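Local structure of malic enzyme (Entamoeba histolytica, 3NV9) at residues Asn80-Ser83 against Leu84-Leu88; Gln156-Gln159 against His160-Gly163. The protein probably catalyses the oxidative decarboxylation of malate to pyruvate with a nicotinamide cofactor as electron acceptor, working as a dimeric malic enzyme. All coordinates share one frame; numbering follows the deposited sequence.

Contact 1: Asn80-Ser83 against Leu84-Leu88; sequences NDSS and LFYSL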
ATOM      1  N   ASN A  80       2.674   7.593  19.895  1.00 28.64           N
ATOM      2  CA  ASN A  80       2.598   6.637  18.757  1.00 27.79           C
ATOM      3  C   ASN A  80       1.153   6.273  18.396  1.00 28.06           C
ATOM      4  O   ASN A  80       0.886   6.089  17.217  1.00 27.83           O
ATOM      5  CB  ASN A  80       3.393   5.319  18.964  1.00 26.86           C
ATOM      6  CG  ASN A  80       4.941   5.467  18.791  1.00 27.68           C
ATOM      7  OD1 ASN A  80       5.558   6.576  18.687  1.00 26.21           O
ATOM      8  ND2 ASN A  80       5.572   4.329  18.772  1.00 24.27           N
ATOM      9  N   ASP A  81       0.233   6.166  19.368  1.00 28.17           N
ATOM     10  CA  ASP A  81      -1.176   5.849  19.084  1.00 28.63           C
ATOM     11  C   ASP A  81      -1.846   6.892  18.228  1.00 28.69           C
ATOM     12  O   ASP A  81      -2.725   6.560  17.465  1.00 29.53           O
ATOM     13  CB  ASP A  81      -2.008   5.661  20.355  1.00 29.76           C
ATOM     14  CG  ASP A  81      -1.570   4.432  21.149  1.00 32.78           C
ATOM     15  OD1 ASP A  81      -0.648   3.727  20.670  1.00 34.50           O
ATOM     16  OD2 ASP A  81      -2.106   4.204  22.260  1.00 35.55           O
ATOM     17  N   SER A  82      -1.401   8.141  18.305  1.00 28.27           N
ATOM     18  CA  SER A  82      -1.956   9.166  17.452  1.00 28.41           C
ATOM     19  C   SER A  82      -1.639   8.911  15.964  1.00 28.34           C
ATOM     20  O   SER A  82      -2.258   9.540  15.072  1.00 26.95           O
ATOM     21  CB  SER A  82      -1.501  10.572  17.864  1.00 28.31           C
ATOM     22  OG  SER A  82      -0.161  10.807  17.476  1.00 28.59           O
ATOM     23  N   SER A  83      -0.686   8.019  15.681  1.00 27.33           N
ATOM     24  CA  SER A  83      -0.524   7.603  14.261  1.00 28.23           C
ATOM     25  C   SER A  83      -1.856   7.055  13.660  1.00 27.60           C
ATOM     26  O   SER A  83      -2.075   7.093  12.443  1.00 27.14           O
ATOM     27  CB  SER A  83       0.614   6.581  14.072  1.00 26.84           C
ATOM     28  OG  SER A  83       0.210   5.337  14.579  1.00 28.29           O
ATOM     29  N   LEU A  84      -2.731   6.562  14.528  1.00 27.89           N
ATOM     30  CA  LEU A  84      -3.933   5.871  14.080  1.00 27.92           C
ATOM     31  C   LEU A  84      -4.964   6.851  13.550  1.00 27.65           C
ATOM     32  O   LEU A  84      -5.875   6.484  12.798  1.00 28.45           O
ATOM     33  CB  LEU A  84      -4.531   5.025  15.193  1.00 27.77           C
ATOM     34  CG  LEU A  84      -4.016   3.615  15.496  1.00 29.16           C
ATOM     35  CD1 LEU A  84      -3.587   2.801  14.300  1.00 25.85           C
ATOM     36  CD2 LEU A  84      -2.884   3.712  16.432  1.00 34.35           C
ATOM     37  N   PHE A  85      -4.832   8.104  13.929  1.00 26.71           N
ATOM     38  CA  PHE A  85      -5.723   9.085  13.361  1.00 26.16           C
ATOM     39  C   PHE A  85      -5.039  10.251  12.616  1.00 25.44           C
ATOM     40  O   PHE A  85      -5.730  11.028  11.973  1.00 25.58           O
ATOM     41  CB  PHE A  85      -6.743   9.565  14.396  1.00 26.49           C
ATOM     42  CG  PHE A  85      -6.129  10.166  15.606  1.00 24.97           C
ATOM     43  CD1 PHE A  85      -5.966   9.415  16.753  1.00 26.23           C
ATOM     44  CD2 PHE A  85      -5.721  11.485  15.600  1.00 27.70           C
ATOM     45  CE1 PHE A  85      -5.415   9.972  17.946  1.00 26.79           C
ATOM     46  CE2 PHE A  85      -5.130  12.078  16.796  1.00 28.36           C
ATOM     47  CZ  PHE A  85      -4.990  11.282  17.966  1.00 26.46           C
ATOM     48  N   TYR A  86      -3.711  10.361  12.648  1.00 24.19           N
ATOM     49  CA  TYR A  86      -3.077  11.455  11.909  1.00 23.84           C
ATOM     50  C   TYR A  86      -2.672  10.964  10.552  1.00 22.46           C
ATOM     51  O   TYR A  86      -2.122  11.732   9.770  1.00 23.18           O
ATOM     52  CB  TYR A  86      -1.842  12.041  12.603  1.00 23.38           C
ATOM     53  CG  TYR A  86      -2.179  12.961  13.708  1.00 25.78           C
ATOM     54  CD1 TYR A  86      -3.000  14.072  13.503  1.00 25.67           C
ATOM     55  CD2 TYR A  86      -1.657  12.752  14.967  1.00 26.53           C
ATOM     56  CE1 TYR A  86      -3.299  14.927  14.559  1.00 25.76           C
ATOM     57  CE2 TYR A  86      -1.954  13.572  16.013  1.00 27.04           C
ATOM     58  CZ  TYR A  86      -2.775  14.664  15.820  1.00 26.28           C
ATOM     59  OH  TYR A  86      -3.053  15.456  16.915  1.00 23.30           O
ATOM     60  N   SER A  87      -2.932   9.692  10.298  1.00 21.27           N
ATOM     61  CA  SER A  87      -2.576   9.055   9.036  1.00 20.55           C
ATOM     62  C   SER A  87      -3.591   7.946   8.730  1.00 21.85           C
ATOM     63  O   SER A  87      -4.344   7.572   9.610  1.00 21.98           O
ATOM     64  CB  SER A  87      -1.168   8.482   9.149  1.00 19.52           C
ATOM     65  OG  SER A  87      -1.159   7.175   9.675  1.00 15.55           O
ATOM     66  N   LEU A  88      -3.573   7.393   7.520  1.00 23.54           N
ATOM     67  CA  LEU A  88      -4.484   6.265   7.093  1.00 23.56           C
ATOM     68  C   LEU A  88      -4.342   5.034   7.938  1.00 23.58           C
ATOM     69  O   LEU A  88      -5.266   4.178   8.001  1.00 24.62           O
ATOM     70  CB  LEU A  88      -4.203   5.876   5.615  1.00 24.49           C
ATOM     71  CG  LEU A  88      -2.996   4.946   5.318  1.00 23.84           C
ATOM     72  CD1 LEU A  88      -3.069   4.319   3.950  1.00 26.41           C
ATOM     73  CD2 LEU A  88      -1.628   5.611   5.440  1.00 27.19           C
TER
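S82 packs against the rings of F85 and Y86 from the next turn. Its CB lies 3.6 Å from F85 CZ and equally close to Y86 CE2, so this one carbon touches both rings. A step further out, OG comes in at the edge of the Y86 ring and in its plane, 3.5 Å from Y86 CD2. With chi1 at 75° the hydroxyl sits between the backbone N and the carbonyl carbon, and its hydrogen bond runs back to the carbonyl of N79. The backbone of S82 faces F85 as well: CA lies over one face of the phenyl ring, a CH-pi contact 4.0 Å from the ring centroid, and the carbonyl oxygen stands over the centre of that same face.

The residues form a tight helical turn, 3-10 at N80-S82 and then a short, loosely hydrogen-bonded helical turn, which follows helix 69-78 in the N-terminal domain of the malic enzyme fold. At S82 O the i+3 and i+4 patterns overlap: it accepts from F85 N and, at 2.9 Å, from Y86 N. The Y86 donor lies nearly in line with the carbonyl, whereas that of F85 comes from well above its plane. L84 N bonds to D81 O in the 3-10 pattern.

Two further serine hydroxyls grip the main chain. S83 OG reaches back to N80 O at 2.8 Å, an oxygen that also takes the backbone N-H of S83, while R89 NH1 provides a second partner for the hydroxyl. S87 OG donates in the carbonyl plane to S83 O at 2.9 Å. Outward from the turn, the F85 ring makes a cation-pi contact with K41 of the second subunit, and Y86 packs against I72 and N75 of helix 69-78.

Contact 2: Gln156-Gln159 against His160-Gly163; sequences QRIQ and HTFG
Q159 and H160 meet at the C-terminal end of helix 148-158, the helix of a beta-alpha-beta crossover that joins parallel strands 131-136 and 164-167. The methylene CG of Q159 lies over one face of the imidazole, a CH-pi contact of 3.7 Å to the ring centroid, displaced toward the rim. In Q159, chi1 of 83° folds CG in between the backbone N and the carbonyl carbon; the chain is extended about the next bond, and a turn about the last (chi3 -81°) sets the amide so that NE2 donates to Q156 O at 2.9 Å. That bond is nearly straight (175°), with the donor on a carbonyl lone pair and the acceptor in the plane of the amide. The other end of the amide, OE1, accepts from D187 N, so both its polar atoms are engaged.

The H160 ring, with CG anti to the carbonyl carbon (chi1 -62°), turns its edge to the preceding helical turn. ND1 points straight at R157 O in the ring plane, but the bond is weak at 3.4 Å. Its neighbour CE1 approaches Q156 O at 3.6 Å. Two short turns unwind the backbone here: T161 N bonds to I158 O at 2.9 Å, and F162 N to Q159 O at 3.1 Å, a carbonyl that also receives R89 NH2.

On the far side of the backbone from the imidazole, I158 and F162 cross obliquely. I158 CG1 sits at the edge of the phenyl ring and in its plane, with CD1 beyond it 3.9 Å from F162 CE2. One face of that ring is overlain by the methyl CG2 of the adjacent T161, whose OG1 is hydrogen-bonded to C136 O of the second subunit.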
ATOM      1  N   GLN A 156       6.789  -7.837  11.800  1.00 25.67           N
ATOM      2  CA  GLN A 156       7.237  -7.026  12.952  1.00 26.87           C
ATOM      3  C   GLN A 156       7.852  -5.673  12.566  1.00 27.13           C
ATOM      4  O   GLN A 156       7.666  -4.664  13.260  1.00 26.69           O
ATOM      5  CB  GLN A 156       8.185  -7.827  13.874  1.00 27.63           C
ATOM      6  CG  GLN A 156       7.427  -8.863  14.778  1.00 29.96           C
ATOM      7  CD  GLN A 156       8.337  -9.892  15.502  1.00 36.32           C
ATOM      8  OE1 GLN A 156       9.578  -9.868  15.383  1.00 39.15           O
ATOM      9  NE2 GLN A 156       7.714 -10.803  16.241  1.00 34.24           N
ATOM     10  N   ARG A 157       8.544  -5.631  11.430  1.00 26.77           N
ATOM     11  CA  ARG A 157       9.112  -4.371  10.965  1.00 26.03           C
ATOM     12  C   ARG A 157       8.066  -3.451  10.313  1.00 26.11           C
ATOM     13  O   ARG A 157       8.129  -2.219  10.484  1.00 25.76           O
ATOM     14  CB  ARG A 157      10.271  -4.636  10.023  1.00 26.45           C
ATOM     15  CG  ARG A 157      11.503  -5.272  10.708  1.00 26.96           C
ATOM     16  CD  ARG A 157      12.753  -5.204   9.817  1.00 30.55           C
ATOM     17  NE  ARG A 157      13.820  -6.052  10.368  1.00 32.44           N
ATOM     18  CZ  ARG A 157      14.599  -5.732  11.415  1.00 33.48           C
ATOM     19  NH1 ARG A 157      14.461  -4.550  12.022  1.00 30.64           N
ATOM     20  NH2 ARG A 157      15.507  -6.601  11.867  1.00 28.72           N
ATOM     21  N   ILE A 158       7.088  -4.055   9.617  1.00 24.79           N
ATOM     22  CA  ILE A 158       6.139  -3.302   8.786  1.00 23.32           C
ATOM     23  C   ILE A 158       4.875  -2.920   9.531  1.00 23.19           C
ATOM     24  O   ILE A 158       4.171  -2.023   9.113  1.00 22.55           O
ATOM     25  CB  ILE A 158       5.755  -4.059   7.501  1.00 22.84           C
ATOM     26  CG1 ILE A 158       5.410  -3.082   6.360  1.00 19.60           C
ATOM     27  CG2 ILE A 158       4.633  -5.099   7.775  1.00 20.37           C
ATOM     28  CD1 ILE A 158       5.141  -3.859   4.986  1.00 20.17           C
ATOM     29  N   GLN A 159       4.641  -3.578  10.665  1.00 24.65           N
ATOM     30  CA  GLN A 159       3.448  -3.399  11.461  1.00 25.70           C
ATOM     31  C   GLN A 159       3.143  -1.944  11.749  1.00 25.99           C
ATOM     32  O   GLN A 159       1.987  -1.593  12.016  1.00 26.64           O
ATOM     33  CB  GLN A 159       3.604  -4.106  12.800  1.00 27.25           C
ATOM     34  CG  GLN A 159       4.344  -3.289  13.823  1.00 27.27           C
ATOM     35  CD  GLN A 159       4.465  -4.041  15.127  1.00 30.55           C
ATOM     36  OE1 GLN A 159       3.548  -4.062  15.914  1.00 28.20           O
ATOM     37  NE2 GLN A 159       5.602  -4.679  15.345  1.00 29.29           N
ATOM     38  N   HIS A 160       4.185  -1.113  11.724  1.00 25.65           N
ATOM     39  CA  HIS A 160       4.079   0.299  12.063  1.00 25.58           C
ATOM     40  C   HIS A 160       3.338   1.134  11.033  1.00 25.11           C
ATOM     41  O   HIS A 160       2.934   2.270  11.321  1.00 24.02           O
ATOM     42  CB  HIS A 160       5.460   0.871  12.360  1.00 24.87           C
ATOM     43  CG  HIS A 160       6.095   0.198  13.522  1.00 26.69           C
ATOM     44  ND1 HIS A 160       6.932  -0.898  13.381  1.00 30.41           N
ATOM     45  CD2 HIS A 160       5.942   0.393  14.848  1.00 26.58           C
ATOM     46  CE1 HIS A 160       7.263  -1.343  14.577  1.00 29.01           C
ATOM     47  NE2 HIS A 160       6.681  -0.573  15.481  1.00 28.79           N
ATOM     48  N   THR A 161       3.155   0.535   9.854  1.00 25.05           N
ATOM     49  CA  THR A 161       2.431   1.136   8.759  1.00 24.59           C
ATOM     50  C   THR A 161       0.917   0.881   8.886  1.00 23.91           C
ATOM     51  O   THR A 161       0.108   1.620   8.312  1.00 22.58           O
ATOM     52  CB  THR A 161       2.992   0.528   7.422  1.00 25.99           C
ATOM     53  OG1 THR A 161       4.349   0.962   7.273  1.00 27.65           O
ATOM     54  CG2 THR A 161       2.202   0.959   6.177  1.00 22.72           C
ATOM     55  N   PHE A 162       0.542  -0.182   9.605  1.00 22.70           N
ATOM     56  CA  PHE A 162      -0.804  -0.764   9.453  1.00 21.84           C
ATOM     57  C   PHE A 162      -1.629  -0.781  10.734  1.00 21.64           C
ATOM     58  O   PHE A 162      -1.078  -0.735  11.849  1.00 20.29           O
ATOM     59  CB  PHE A 162      -0.746  -2.195   8.867  1.00 21.06           C
ATOM     60  CG  PHE A 162      -0.269  -2.250   7.455  1.00 21.72           C
ATOM     61  CD1 PHE A 162      -1.132  -1.945   6.394  1.00 23.06           C
ATOM     62  CD2 PHE A 162       1.036  -2.587   7.167  1.00 21.62           C
ATOM     63  CE1 PHE A 162      -0.676  -1.986   5.102  1.00 24.24           C
ATOM     64  CE2 PHE A 162       1.504  -2.631   5.868  1.00 25.26           C
ATOM     65  CZ  PHE A 162       0.645  -2.318   4.825  1.00 25.77           C
ATOM     66  N   GLY A 163      -2.947  -0.871  10.539  1.00 21.60           N
ATOM     67  CA  GLY A 163      -3.921  -0.921  11.605  1.00 21.25           C
ATOM     68  C   GLY A 163      -4.272  -2.348  11.847  1.00 22.47           C
ATOM     69  O   GLY A 163      -4.786  -2.664  12.914  1.00 21.99           O
TER

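Overall arrangement
From the N terminus, the chain leaves helix 69-78 and at once makes the turn of contact 1, which leads on to strand 92-97 of the four-stranded parallel sheet. It then passes through helix 114-128, strand 131-136 and helix 148-158 before contact 2 closes the turn into strand 164-167, next to strand 92-97. The two are in series, neither nested nor crossed. The centres of contact 1 and contact 2 lie about 12 Å apart, and the nearest atoms of contact 1 and contact 2 are about 5 Å apart, without touching. R89 spans the separation, reaching S83 in contact 1 and the carbonyls of Q159 and F162 in contact 2. Both turns also border the second subunit, placing them at the dimer interface.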